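Local atomic coordinates of Alr4995 protein (Nostoc sp., PDB entry 6LRF), a protein that is a bifunctional arginine dihydrolase and ornithine cyclodeaminase, probably turning arginine into ornithine and then ornithine into proline. Residues D78-S83 with Y106-L111. Numbering follows the deposited sequence.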
loop_
_atom_site.group_PDB
_atom_site.type_symbol
_atom_site.label_atom_id
_atom_site.label_comp_id
_atom_site.label_asym_id
_atom_site.label_seq_id
_atom_site.Cartn_x
_atom_site.Cartn_y
_atom_site.Cartn_z
ATOM N N ASP B 78 -55.382 29.775 -13.957
ATOM C CA ASP B 78 -55.544 30.052 -15.387
ATOM C C ASP B 78 -54.199 30.359 -16.069
ATOM O O ASP B 78 -54.166 30.715 -17.243
ATOM C CB ASP B 78 -56.520 31.222 -15.605
ATOM C CG ASP B 78 -57.932 30.953 -15.030
ATOM O OD1 ASP B 78 -58.595 31.938 -14.640
ATOM O OD2 ASP B 78 -58.384 29.779 -14.968
ATOM N N ASN B 79 -53.096 30.231 -15.327
ATOM C CA ASN B 79 -51.757 30.523 -15.857
ATOM C C ASN B 79 -50.950 29.272 -16.208
ATOM O O ASN B 79 -51.011 28.278 -15.489
ATOM C CB ASN B 79 -50.963 31.348 -14.848
ATOM C CG ASN B 79 -51.561 32.710 -14.625
ATOM O OD1 ASN B 79 -51.836 33.440 -15.583
ATOM N ND2 ASN B 79 -51.803 33.052 -13.360
ATOM N N VAL B 80 -50.187 29.326 -17.297
ATOM C CA VAL B 80 -49.245 28.254 -17.594
ATOM C C VAL B 80 -47.887 28.866 -17.930
ATOM O O VAL B 80 -47.816 29.880 -18.619
ATOM C CB VAL B 80 -49.749 27.320 -18.752
ATOM C CG1 VAL B 80 -50.330 28.115 -19.867
ATOM C CG2 VAL B 80 -48.616 26.441 -19.297
ATOM N N VAL B 81 -46.813 28.293 -17.384
ATOM C CA VAL B 81 -45.475 28.587 -17.889
ATOM C C VAL B 81 -45.166 27.465 -18.870
ATOM O O VAL B 81 -45.154 26.292 -18.500
ATOM C CB VAL B 81 -44.391 28.658 -16.791
ATOM C CG1 VAL B 81 -43.027 29.044 -17.414
ATOM C CG2 VAL B 81 -44.787 29.668 -15.711
ATOM N N LEU B 82 -44.985 27.835 -20.134
ATOM C CA LEU B 82 -44.658 26.898 -21.193
ATOM C C LEU B 82 -43.266 26.305 -20.989
ATOM O O LEU B 82 -42.336 27.021 -20.655
ATOM C CB LEU B 82 -44.726 27.615 -22.544
ATOM C CG LEU B 82 -44.680 26.785 -23.820
ATOM C CD1 LEU B 82 -45.955 25.973 -23.975
ATOM C CD2 LEU B 82 -44.482 27.715 -25.024
ATOM N N SER B 83 -43.115 25.008 -21.203
ATOM C CA SER B 83 -41.778 24.437 -21.204
ATOM C C SER B 83 -40.918 24.990 -22.328
ATOM O O SER B 83 -41.393 25.208 -23.453
ATOM C CB SER B 83 -41.836 22.919 -21.310
ATOM O OG SER B 83 -42.289 22.363 -20.084
ATOM N N TYR B 106 -55.851 29.295 -21.407
ATOM C CA TYR B 106 -54.788 29.639 -20.469
ATOM C C TYR B 106 -54.001 30.856 -20.889
ATOM O O TYR B 106 -53.824 31.131 -22.067
ATOM C CB TYR B 106 -53.837 28.456 -20.273
ATOM C CG TYR B 106 -54.516 27.290 -19.606
ATOM C CD1 TYR B 106 -55.034 26.244 -20.357
ATOM C CD2 TYR B 106 -54.671 27.252 -18.221
ATOM C CE1 TYR B 106 -55.674 25.172 -19.754
ATOM C CE2 TYR B 106 -55.320 26.187 -17.602
ATOM C CZ TYR B 106 -55.812 25.148 -18.374
ATOM O OH TYR B 106 -56.445 24.091 -17.771
ATOM N N THR B 107 -53.528 31.593 -19.893
ATOM C CA THR B 107 -52.579 32.672 -20.122
ATOM C C THR B 107 -51.178 32.044 -20.117
ATOM O O THR B 107 -50.729 31.527 -19.093
ATOM C CB THR B 107 -52.726 33.767 -19.047
ATOM O OG1 THR B 107 -54.086 34.212 -19.023
ATOM C CG2 THR B 107 -51.798 34.947 -19.299
ATOM N N VAL B 108 -50.514 32.076 -21.272
ATOM C CA VAL B 108 -49.278 31.337 -21.496
ATOM C C VAL B 108 -48.062 32.248 -21.373
ATOM O O VAL B 108 -47.933 33.247 -22.085
ATOM C CB VAL B 108 -49.268 30.661 -22.884
ATOM C CG1 VAL B 108 -47.930 29.991 -23.141
ATOM C CG2 VAL B 108 -50.395 29.639 -22.996
ATOM N N TYR B 109 -47.178 31.905 -20.445
ATOM C CA TYR B 109 -45.929 32.632 -20.282
ATOM C C TYR B 109 -44.791 31.817 -20.857
ATOM O O TYR B 109 -44.779 30.588 -20.742
ATOM C CB TYR B 109 -45.660 32.933 -18.819
ATOM C CG TYR B 109 -46.666 33.852 -18.208
ATOM C CD1 TYR B 109 -47.768 33.355 -17.531
ATOM C CD2 TYR B 109 -46.526 35.216 -18.319
ATOM C CE1 TYR B 109 -48.702 34.206 -16.965
ATOM C CE2 TYR B 109 -47.445 36.071 -17.760
ATOM C CZ TYR B 109 -48.525 35.567 -17.079
ATOM O OH TYR B 109 -49.435 36.434 -16.524
ATOM N N GLU B 110 -43.838 32.503 -21.472
ATOM C CA GLU B 110 -42.733 31.820 -22.115
ATOM C C GLU B 110 -41.426 32.355 -21.580
ATOM O O GLU B 110 -41.270 33.568 -21.428
ATOM C CB GLU B 110 -42.797 32.000 -23.622
ATOM C CG GLU B 110 -43.986 31.335 -24.256
ATOM C CD GLU B 110 -44.023 31.594 -25.738
ATOM O OE1 GLU B 110 -43.832 32.765 -26.133
ATOM O OE2 GLU B 110 -44.214 30.633 -26.505
ATOM N N LEU B 111 -40.501 31.444 -21.287
ATOM C CA LEU B 111 -39.184 31.809 -20.771
ATOM C C LEU B 111 -38.302 32.283 -21.920
ATOM O O LEU B 111 -38.572 31.937 -23.075
ATOM C CB LEU B 111 -38.554 30.610 -20.058
ATOM C CG LEU B 111 -39.349 30.350 -18.780
ATOM C CD1 LEU B 111 -39.485 28.891 -18.505
ATOM C CD2 LEU B 111 -38.680 31.065 -17.634
HETATM O O HOH W 1 -41.031 28.955 -22.110
#
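V80 and V108 lie side by side on one face of a parallel strand pair, CG1 of V80 only 3.5 Å from CG2 of V108, tighter than usual for two methyls. V80 places that methyl between its backbone N and carbonyl carbon (chi1 43°), where CG1 also meets Y106 CB at 3.5 Å. L82 points toward strand 107-109, its CB near V108 CG1, while CD2 runs alongside E110 and comes 3.3 Å from OE2, an oxygen salt-bridged to K98. On the other face, the Y109 ring turns its edge to N79, with CE1 3.5 Å from OD1 and the amide and ring planes 58° apart; W151 stacks on the ring. With an alanine at Y109, W151 would probably lose its stacking partner and N79 OD1 the ring edge it lies against. Farther along, the side chains of V81 and L111 meet nearly perpendicular, CG1 of V81 3.7 Å from CD1 of L111. Four nearly straight backbone bonds join the strands, among them Y109 N to V80 O (2.8 Å) and L82 N to Y109 O. Beyond them, one water takes over, donating to L82 O and accepting from L111 N. F101 packs on V80 and V108, W151 and L148 on V81. Strand 79-82, helix 93-103 and strand 107-109 thus form a beta-alpha-beta crossover; strand 73-76 pairs antiparallel beyond 79-82, as in the small mixed sheets of the GME-family alpha/beta propeller, to which this domain probably belongs.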